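Local coordinates for amidohydrolase (PDB 2I5G), which probably acts as a metal-dependent dipeptidase of the M19 (membrane dipeptidase) family, built on a TIM-barrel fold, at residues Asn22-Leu25 against Phe26-Met29; Leu198-Ile201 against Ala202-Gly206; Ile284-Val287 against Gly288-Pro291; Val306-Val310 against Met311-Trp315. The protein carries 2 engineered substitutions. One frame throughout, in Å; residues are numbered along the deposited sequence.

Interaction 1. Residues Asn22-Leu25 against Phe26-Met29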
loop_
_atom_site.group_PDB
_atom_site.type_symbol
_atom_site.label_atom_id
_atom_site.label_comp_id
_atom_site.label_asym_id
_atom_site.label_seq_id
_atom_site.Cartn_x
_atom_site.Cartn_y
_atom_site.Cartn_z
ATOM N N ASN A 22 15.809 24.366 -12.378
ATOM C CA ASN A 22 16.811 24.901 -13.290
ATOM C C ASN A 22 17.366 26.159 -12.647
ATOM O O ASN A 22 16.861 26.595 -11.615
ATOM C CB ASN A 22 16.218 25.201 -14.674
ATOM C CG ASN A 22 15.021 26.116 -14.617
ATOM O OD1 ASN A 22 15.113 27.255 -14.165
ATOM N ND2 ASN A 22 13.883 25.624 -15.086
ATOM N N ARG A 23 18.409 26.736 -13.233
ATOM C CA ARG A 23 19.011 27.929 -12.655
ATOM C C ARG A 23 18.066 29.121 -12.609
ATOM O O ARG A 23 18.184 29.985 -11.738
ATOM C CB ARG A 23 20.270 28.327 -13.421
ATOM C CG ARG A 23 21.038 29.445 -12.733
ATOM C CD ARG A 23 22.339 29.764 -13.429
ATOM N NE ARG A 23 23.084 30.778 -12.693
ATOM C CZ ARG A 23 23.745 30.548 -11.562
ATOM N NH1 ARG A 23 23.759 29.332 -11.036
ATOM N NH2 ARG A 23 24.386 31.540 -10.954
ATOM N N GLU A 24 17.133 29.177 -13.550
ATOM C CA GLU A 24 16.203 30.288 -13.584
ATOM C C GLU A 24 15.256 30.250 -12.394
ATOM O O GLU A 24 14.854 31.295 -11.881
ATOM C CB GLU A 24 15.413 30.289 -14.894
ATOM C CG GLU A 24 14.405 31.430 -14.988
ATOM C CD GLU A 24 14.949 32.746 -14.432
ATOM O OE1 GLU A 24 15.939 33.276 -14.989
ATOM O OE2 GLU A 24 14.383 33.246 -13.431
ATOM N N LEU A 25 14.900 29.048 -11.953
ATOM C CA LEU A 25 14.001 28.908 -10.815
ATOM C C LEU A 25 14.738 29.430 -9.596
ATOM O O LEU A 25 14.183 30.169 -8.782
ATOM C CB LEU A 25 13.615 27.438 -10.613
ATOM C CG LEU A 25 12.598 27.098 -9.516
ATOM C CD1 LEU A 25 13.277 27.089 -8.163
ATOM C CD2 LEU A 25 11.449 28.102 -9.541
ATOM N N PHE A 26 16.006 29.049 -9.496
ATOM C CA PHE A 26 16.863 29.459 -8.394
ATOM C C PHE A 26 16.986 30.972 -8.302
ATOM O O PHE A 26 16.917 31.542 -7.219
ATOM C CB PHE A 26 18.241 28.827 -8.568
ATOM C CG PHE A 26 18.236 27.333 -8.447
ATOM C CD1 PHE A 26 19.282 26.575 -8.964
ATOM C CD2 PHE A 26 17.190 26.677 -7.802
ATOM C CE1 PHE A 26 19.287 25.187 -8.839
ATOM C CE2 PHE A 26 17.187 25.287 -7.673
ATOM C CZ PHE A 26 18.236 24.543 -8.192
ATOM N N GLU A 27 17.159 31.619 -9.445
ATOM C CA GLU A 27 17.294 33.067 -9.483
ATOM C C GLU A 27 16.004 33.794 -9.093
ATOM O O GLU A 27 16.044 34.882 -8.517
ATOM C CB GLU A 27 17.751 33.496 -10.878
ATOM C CG GLU A 27 19.090 32.900 -11.263
ATOM C CD GLU A 27 19.441 33.134 -12.717
ATOM O OE1 GLU A 27 20.536 32.705 -13.149
ATOM O OE2 GLU A 27 18.617 33.744 -13.430
ATOM N N ASP A 28 14.866 33.186 -9.400
ATOM C CA ASP A 28 13.574 33.784 -9.079
ATOM C C ASP A 28 13.336 33.640 -7.576
ATOM O O ASP A 28 12.583 34.410 -6.971
ATOM C CB ASP A 28 12.463 33.098 -9.887
ATOM C CG ASP A 28 11.251 33.998 -10.108
ATOM O OD1 ASP A 28 11.444 35.192 -10.426
ATOM O OD2 ASP A 28 10.104 33.513 -9.981
HETATM N N MSE A 29 13.987 32.650 -6.973
HETATM C CA MSE A 29 13.864 32.442 -5.540
HETATM C C MSE A 29 14.645 33.571 -4.887
HETATM O O MSE A 29 14.247 34.118 -3.853
HETATM C CB MSE A 29 14.465 31.096 -5.131
HETATM C CG MSE A 29 13.820 29.905 -5.802
HETATM SE SE MSE A 29 14.432 28.230 -5.076
HETATM C CE MSE A 29 12.724 27.365 -4.774
HETATM O O HOH W 1 22.433 32.730 -14.882
HETATM O O HOH W 2 13.538 35.822 -11.928
#
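With CG anti to the backbone N (chi1 -172°) and the chain extended to NE, Arg-23 runs out beside Glu-27, whose CG takes the position next to its own backbone N (chi1 -60°). One helical turn apart, the two form a salt bridge, Arg-23 NE to Glu-27 OE1 at 3.2 Å, with guanidinium and carboxylate planes almost perpendicular (87°). A water at the guanidinium edge accepts from NE and donates to the same OE1, so the pair is joined twice. Arg-23 NH1 bonds to Asn-64 OD1, and NH2 forms a salt bridge with Asp-66 OD2. Glu-27 OE2 lies close to Glu-24 OE1, a meeting of like charges. A second water donates to Glu-24 OE2 and Asp-28 OD1, while Asp-28 OD2 accepts from Gly-288 N and Gln-252 NE2. On the buried side, Leu-25 CD1 touches CE of the selenomethionine Met-29 at 3.4 Å and Phe-26 CD2 at 4.0 Å. Asn-22 O sits over one face of the Phe-26 ring, and Trp-21 meets that ring edge-to-face. Asn-22 OD1 accepts from Leu-25 N at 2.9 Å, the N-cap bond of an amphipathic helix whose first turns these are; that helix is the helical part of the beta-alpha-beta unit joining strands 13-17 and 36-40 of the TIM barrel.

Interaction 2. Residues Leu198-Ile201 against Ala202-Gly206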
loop_
_atom_site.group_PDB
_atom_site.type_symbol
_atom_site.label_atom_id
_atom_site.label_comp_id
_atom_site.label_asym_id
_atom_site.label_seq_id
_atom_site.Cartn_x
_atom_site.Cartn_y
_atom_site.Cartn_z
ATOM N N LEU A 198 -8.846 22.257 11.512
ATOM C CA LEU A 198 -7.813 23.252 11.727
ATOM C C LEU A 198 -7.625 23.527 13.211
ATOM O O LEU A 198 -6.515 23.783 13.667
ATOM C CB LEU A 198 -8.187 24.545 11.013
ATOM C CG LEU A 198 -8.267 24.480 9.488
ATOM C CD1 LEU A 198 -8.832 25.786 8.985
ATOM C CD2 LEU A 198 -6.880 24.223 8.881
ATOM N N LYS A 199 -8.714 23.473 13.968
ATOM C CA LYS A 199 -8.644 23.739 15.398
ATOM C C LYS A 199 -8.037 22.554 16.122
ATOM O O LYS A 199 -7.301 22.722 17.100
ATOM C CB LYS A 199 -10.043 24.037 15.949
ATOM C CG LYS A 199 -10.102 24.170 17.466
ATOM C CD LYS A 199 -11.485 24.616 17.944
ATOM C CE LYS A 199 -11.756 24.189 19.385
ATOM N NZ LYS A 199 -10.754 24.711 20.351
ATOM N N PHE A 200 -8.333 21.361 15.621
ATOM C CA PHE A 200 -7.831 20.126 16.211
ATOM C C PHE A 200 -6.317 19.963 16.050
ATOM O O PHE A 200 -5.646 19.468 16.956
ATOM C CB PHE A 200 -8.541 18.922 15.581
ATOM C CG PHE A 200 -8.228 17.604 16.248
ATOM C CD1 PHE A 200 -8.991 17.153 17.315
ATOM C CD2 PHE A 200 -7.165 16.818 15.803
ATOM C CE1 PHE A 200 -8.701 15.935 17.935
ATOM C CE2 PHE A 200 -6.867 15.601 16.416
ATOM C CZ PHE A 200 -7.637 15.157 17.486
ATOM N N ILE A 201 -5.770 20.369 14.907
ATOM C CA ILE A 201 -4.334 20.208 14.707
ATOM C C ILE A 201 -3.541 21.263 15.458
ATOM O O ILE A 201 -2.409 21.019 15.865
ATOM C CB ILE A 201 -3.934 20.245 13.212
ATOM C CG1 ILE A 201 -2.456 19.875 13.078
ATOM C CG2 ILE A 201 -4.196 21.630 12.624
ATOM C CD1 ILE A 201 -1.935 19.903 11.652
ATOM N N ALA A 202 -4.128 22.438 15.644
ATOM C CA ALA A 202 -3.436 23.492 16.375
ATOM C C ALA A 202 -3.455 23.167 17.875
ATOM O O ALA A 202 -2.461 23.369 18.576
ATOM C CB ALA A 202 -4.101 24.839 16.115
ATOM N N ASP A 203 -4.584 22.658 18.363
ATOM C CA ASP A 203 -4.700 22.318 19.776
ATOM C C ASP A 203 -3.664 21.285 20.184
ATOM O O ASP A 203 -3.190 21.289 21.319
ATOM C CB ASP A 203 -6.101 21.798 20.102
ATOM C CG ASP A 203 -7.111 22.914 20.261
ATOM O OD1 ASP A 203 -6.767 23.935 20.893
ATOM O OD2 ASP A 203 -8.250 22.772 19.771
ATOM N N HIS A 204 -3.311 20.408 19.249
ATOM C CA HIS A 204 -2.320 19.375 19.513
ATOM C C HIS A 204 -0.907 19.818 19.133
ATOM O O HIS A 204 -0.072 19.000 18.758
ATOM C CB HIS A 204 -2.692 18.081 18.778
ATOM C CG HIS A 204 -3.919 17.415 19.321
ATOM N ND1 HIS A 204 -5.192 17.878 19.069
ATOM C CD2 HIS A 204 -4.064 16.354 20.153
ATOM C CE1 HIS A 204 -6.069 17.135 19.724
ATOM N NE2 HIS A 204 -5.410 16.203 20.390
ATOM N N GLY A 205 -0.652 21.118 19.238
ATOM C CA GLY A 205 0.659 21.656 18.930
ATOM C C GLY A 205 1.054 21.580 17.469
ATOM O O GLY A 205 2.238 21.683 17.135
ATOM N N GLY A 206 0.066 21.414 16.594
ATOM C CA GLY A 206 0.340 21.318 15.170
ATOM C C GLY A 206 0.637 22.632 14.471
ATOM O O GLY A 206 0.565 23.712 15.071
HETATM O O HOH W 3 -8.141 26.324 20.020
#
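Lys-199 and Asp-203, one turn apart, supply the charged part of this helix end. Lys-199 NZ donates to Asp-203 OD2 at 3.2 Å, on the syn lone pair, and a water accepts from NZ and donates to OD1, so both carboxylate oxygens are tied to the same ammonium. The lysine chain stays extended until its last torsion, where a bend (chi4 58°) brings NZ to the carboxylate. Among the hydrogen bonds, Phe-200 O receives His-204 ND1 at 2.7 Å, in the carbonyl plane, besides a weak bond from His-204 N. The ND1 bond requires the proton on ND1 and helps to hold the imidazole's rotation. The same placement sets His-204 CE1 over one face of the Phe-200 ring, near its rim, with centroids 4.2 Å apart and planes at 34°. In the backbone, Gly-205 has positive phi (68°), and its N bonds to Ala-202 O at 3.0 Å; with a bond from Gly-206 N to Ile-201 O this is consistent with a Schellman motif, though that outer bond is weak and doubtful. Helix 195-203 ends here between strands 177-181 and 207-210 of a beta-alpha-beta unit; Phe-200 and His-204 pack on helix 162-171, with Leu-198 and Lys-199 against Ile-238 of helix 225-239.

Interaction 3. Residues Ile284-Val287 against Gly288-Pro291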
loop_
_atom_site.group_PDB
_atom_site.type_symbol
_atom_site.label_atom_id
_atom_site.label_comp_id
_atom_site.label_asym_id
_atom_site.label_seq_id
_atom_site.Cartn_x
_atom_site.Cartn_y
_atom_site.Cartn_z
ATOM N N ILE A 284 0.848 37.518 -7.166
ATOM C CA ILE A 284 1.848 36.546 -6.733
ATOM C C ILE A 284 1.807 35.296 -7.613
ATOM O O ILE A 284 1.596 34.184 -7.136
ATOM C CB ILE A 284 1.656 36.175 -5.233
ATOM C CG1 ILE A 284 2.844 35.334 -4.761
ATOM C CG2 ILE A 284 0.320 35.463 -5.021
ATOM C CD1 ILE A 284 2.898 35.123 -3.268
ATOM N N ARG A 285 2.017 35.505 -8.912
ATOM C CA ARG A 285 2.014 34.439 -9.910
ATOM C C ARG A 285 3.368 33.729 -10.022
ATOM O O ARG A 285 3.447 32.610 -10.526
ATOM C CB ARG A 285 1.634 35.011 -11.278
ATOM C CG ARG A 285 0.229 35.554 -11.374
ATOM C CD ARG A 285 -0.729 34.502 -11.908
ATOM N NE ARG A 285 -2.088 35.020 -12.080
ATOM C CZ ARG A 285 -2.423 36.022 -12.892
ATOM N NH1 ARG A 285 -1.501 36.639 -13.619
ATOM N NH2 ARG A 285 -3.692 36.399 -12.994
ATOM N N THR A 286 4.432 34.385 -9.576
ATOM C CA THR A 286 5.765 33.791 -9.626
ATOM C C THR A 286 6.484 33.923 -8.285
ATOM O O THR A 286 6.205 34.827 -7.493
ATOM C CB THR A 286 6.650 34.447 -10.709
ATOM O OG1 THR A 286 6.777 35.847 -10.442
ATOM C CG2 THR A 286 6.053 34.246 -12.084
ATOM N N VAL A 287 7.413 33.009 -8.038
ATOM C CA VAL A 287 8.172 33.011 -6.801
ATOM C C VAL A 287 8.809 34.377 -6.576
ATOM O O VAL A 287 8.781 34.910 -5.466
ATOM C CB VAL A 287 9.270 31.931 -6.840
ATOM C CG1 VAL A 287 10.023 31.900 -5.519
ATOM C CG2 VAL A 287 8.643 30.574 -7.123
ATOM N N GLY A 288 9.367 34.947 -7.637
ATOM C CA GLY A 288 10.011 36.245 -7.530
ATOM C C GLY A 288 9.128 37.365 -7.002
ATOM O O GLY A 288 9.605 38.477 -6.759
ATOM N N GLU A 289 7.844 37.078 -6.817
ATOM C CA GLU A 289 6.907 38.080 -6.318
ATOM C C GLU A 289 6.560 37.903 -4.847
ATOM O O GLU A 289 5.718 38.632 -4.318
ATOM C CB GLU A 289 5.617 38.054 -7.131
ATOM C CG GLU A 289 5.734 38.630 -8.520
ATOM C CD GLU A 289 4.404 38.626 -9.237
ATOM O OE1 GLU A 289 3.977 37.538 -9.676
ATOM O OE2 GLU A 289 3.777 39.706 -9.349
ATOM N N PHE A 290 7.208 36.939 -4.192
ATOM C CA PHE A 290 6.963 36.656 -2.778
ATOM C C PHE A 290 6.790 37.920 -1.924
ATOM O O PHE A 290 5.856 38.016 -1.124
ATOM C CB PHE A 290 8.103 35.803 -2.212
ATOM C CG PHE A 290 7.652 34.497 -1.622
ATOM C CD1 PHE A 290 6.968 34.461 -0.412
ATOM C CD2 PHE A 290 7.891 33.297 -2.292
ATOM C CE1 PHE A 290 6.527 33.252 0.123
ATOM C CE2 PHE A 290 7.455 32.085 -1.767
ATOM C CZ PHE A 290 6.771 32.062 -0.557
ATOM N N PRO A 291 7.679 38.912 -2.090
ATOM C CA PRO A 291 7.574 40.149 -1.304
ATOM C C PRO A 291 6.240 40.903 -1.326
ATOM O O PRO A 291 6.001 41.750 -0.470
ATOM C CB PRO A 291 8.742 41.000 -1.823
ATOM C CG PRO A 291 9.049 40.419 -3.165
ATOM C CD PRO A 291 8.868 38.945 -2.958
#
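Val-287 O receives Phe-290 N, three residues on, at 2.9 Å, and with a less certain bond from Glu-289 N to Thr-286 O the chain turns in a short 3-10 segment. The side chain of Glu-289 then folds back over the start of the turn: CG lies beside its backbone N (chi1 -73°), and the extended chain beyond carries OE1 to the amides that precede the segment. Arg-285 N reaches OE1 at 2.9 Å from above the carboxylate plane, 41° out of it. Thr-286 N comes to the same oxygen at 3.2 Å on its anti lone pair, and Thr-286 OG1 adds a weak bond of 3.4 Å. The methylenes of Glu-289 take part as well, CG passing 3.5 Å from Thr-286 OG1. The Arg-285 side chain leads away from this acid, its NE donating to Asn-280 O. Across the turn, Val-287 CG1 meets Phe-290 CD2 at 4.1 Å. Val-287 O lies at the edge of that ring. Phe-290 also packs on His-7 of helix 5-8, and Gly-288 O accepts from Lys-31 NZ. The bond from Thr-286 N resembles the glutamate half of a capping box, without an established reciprocal bond. One carboxylate oxygen thus gathers two backbone N-H groups and, weakly, a hydroxyl; this group of donors ties the amides of Arg-285 and Thr-286 to the 3-10 turn and would help to keep Glu-289 ionised.

Interaction 4. Residues Val306-Val310 against Met311-Trp315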
loop_
_atom_site.group_PDB
_atom_site.type_symbol
_atom_site.label_atom_id
_atom_site.label_comp_id
_atom_site.label_asym_id
_atom_site.label_seq_id
_atom_site.Cartn_x
_atom_site.Cartn_y
_atom_site.Cartn_z
ATOM N N VAL A 306 3.689 39.858 13.886
ATOM C CA VAL A 306 2.919 38.720 13.407
ATOM C C VAL A 306 3.384 38.384 11.995
ATOM O O VAL A 306 3.546 37.220 11.650
ATOM C CB VAL A 306 1.400 39.020 13.384
ATOM C CG1 VAL A 306 0.639 37.801 12.855
ATOM C CG2 VAL A 306 0.911 39.376 14.782
ATOM N N VAL A 307 3.597 39.405 11.174
ATOM C CA VAL A 307 4.057 39.182 9.809
ATOM C C VAL A 307 5.345 38.353 9.792
ATOM O O VAL A 307 5.444 37.386 9.039
ATOM C CB VAL A 307 4.311 40.520 9.071
ATOM C CG1 VAL A 307 4.856 40.250 7.672
ATOM C CG2 VAL A 307 3.019 41.325 8.992
ATOM N N ARG A 308 6.327 38.721 10.614
ATOM C CA ARG A 308 7.583 37.972 10.661
ATOM C C ARG A 308 7.217 36.503 10.853
ATOM O O ARG A 308 7.798 35.610 10.232
ATOM C CB ARG A 308 8.450 38.396 11.852
ATOM C CG ARG A 308 8.399 39.862 12.240
ATOM C CD ARG A 308 9.398 40.724 11.489
ATOM N NE ARG A 308 10.755 40.196 11.561
ATOM C CZ ARG A 308 11.848 40.901 11.283
ATOM N NH1 ARG A 308 11.755 42.174 10.925
ATOM N NH2 ARG A 308 13.039 40.321 11.336
ATOM N N LYS A 309 6.244 36.270 11.730
ATOM C CA LYS A 309 5.778 34.923 12.044
ATOM C C LYS A 309 5.312 34.188 10.801
ATOM O O LYS A 309 5.929 33.218 10.370
ATOM C CB LYS A 309 4.604 34.967 13.025
ATOM C CG LYS A 309 4.811 35.822 14.251
ATOM C CD LYS A 309 5.920 35.281 15.112
ATOM C CE LYS A 309 5.731 35.741 16.542
ATOM N NZ LYS A 309 4.386 35.347 17.055
ATOM N N VAL A 310 4.208 34.665 10.237
ATOM C CA VAL A 310 3.611 34.052 9.066
ATOM C C VAL A 310 4.561 33.898 7.891
ATOM O O VAL A 310 4.447 32.943 7.129
ATOM C CB VAL A 310 2.373 34.840 8.604
ATOM C CG1 VAL A 310 1.716 34.131 7.435
ATOM C CG2 VAL A 310 1.388 34.978 9.756
HETATM N N MSE A 311 5.508 34.813 7.738
HETATM C CA MSE A 311 6.420 34.703 6.608
HETATM C C MSE A 311 7.532 33.675 6.778
HETATM O O MSE A 311 8.126 33.244 5.786
HETATM C CB MSE A 311 7.014 36.074 6.253
HETATM C CG MSE A 311 5.995 37.070 5.703
HETATM SE SE MSE A 311 4.862 36.348 4.285
HETATM C CE MSE A 311 6.183 36.134 2.892
ATOM N N GLY A 312 7.814 33.264 8.014
ATOM C CA GLY A 312 8.868 32.284 8.199
ATOM C C GLY A 312 9.242 31.875 9.611
ATOM O O GLY A 312 9.435 30.688 9.875
ATOM N N GLU A 313 9.359 32.837 10.520
ATOM C CA GLU A 313 9.726 32.525 11.899
ATOM C C GLU A 313 8.992 31.319 12.473
ATOM O O GLU A 313 9.603 30.476 13.121
ATOM C CB GLU A 313 9.497 33.739 12.800
ATOM C CG GLU A 313 10.446 34.891 12.519
ATOM C CD GLU A 313 10.387 35.975 13.579
ATOM O OE1 GLU A 313 11.200 36.926 13.502
ATOM O OE2 GLU A 313 9.528 35.877 14.487
ATOM N N ASN A 314 7.687 31.234 12.237
ATOM C CA ASN A 314 6.904 30.118 12.746
ATOM C C ASN A 314 7.373 28.772 12.181
ATOM O O ASN A 314 7.431 27.774 12.903
ATOM C CB ASN A 314 5.415 30.329 12.439
ATOM C CG ASN A 314 4.740 31.295 13.417
ATOM O OD1 ASN A 314 5.400 31.930 14.244
ATOM N ND2 ASN A 314 3.420 31.406 13.318
ATOM N N TRP A 315 7.707 28.737 10.895
ATOM C CA TRP A 315 8.170 27.501 10.288
ATOM C C TRP A 315 9.453 27.054 10.958
ATOM O O TRP A 315 9.645 25.869 11.236
ATOM C CB TRP A 315 8.429 27.691 8.798
ATOM C CG TRP A 315 7.374 27.103 7.930
ATOM C CD1 TRP A 315 6.699 27.731 6.922
ATOM C CD2 TRP A 315 6.875 25.759 7.971
ATOM N NE1 TRP A 315 5.810 26.860 6.333
ATOM C CE2 TRP A 315 5.900 25.644 6.959
ATOM C CE3 TRP A 315 7.159 24.641 8.767
ATOM C CZ2 TRP A 315 5.204 24.451 6.720
ATOM C CZ3 TRP A 315 6.466 23.457 8.531
ATOM C CH2 TRP A 315 5.501 23.374 7.514
HETATM O O HOH W 4 5.918 30.655 9.044
#
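Val-307 and Met-311 lie side by side where helix 304-323 widens into a pi-type turn, a pi-bulge within the helix. Before it the hydrogen bonding is regular: Met-311 N reaches Val-307 O at 2.9 Å, nearly along the C=O axis. From there it shifts by one residue, Glu-313 N bonding to Arg-308 O at 3.2 Å and Asn-314 N to Lys-309 O, and the axes of 306-310 and 311-315 diverge by 63°. Apolar packing joins Val-307 CG1 to CG of the selenomethionine Met-311 at 3.9 Å, both side chains also resting on helix 291-299. The charged contacts are looser. Glu-313, with CG beside its backbone N (chi1 -68°) and extended beyond, lies against Arg-308 CB and brings OE1 to the guanidinium edge, a long salt bridge of 3.8 Å to Arg-308 NE. Lys-309 NZ pairs instead with Glu-241 and Asp-242. Asn-314 sets OD1 3.4 Å from Lys-309 CB and sends ND2 to Glu-241 O and Ile-244 O, tying the helix just after the bulge to strand 244-246 and the loop before it. Within the pi-type turn, Asn-314 N and Gly-312 N approach Lys-309 O from opposite faces of the carbonyl plane, Gly-312 N at 3.0 Å.

The four contacts come in series along the chain, all within the one M19 peptidase domain with its TIM-barrel fold. Interactions 1 and 2 sit on helices of separate beta-alpha-beta units, the first between strands 13-17 and 36-40, the second between strands 177-181 and 207-210; their centres are 35 Å apart, on opposite sides of the chain's centre. Interactions 1 and 3 touch, centres 12 Å apart, so the loop before helix 291-299 is fastened to helix 23-31. Interaction 3 also meets interaction 4 through Phe-290 and Met-311, centres 17 Å apart. The nearest atoms of interactions 2 and 4 are about 8 Å apart. The late loop 284-291 thereby bridges the early helix 23-31 and the late helix 304-323.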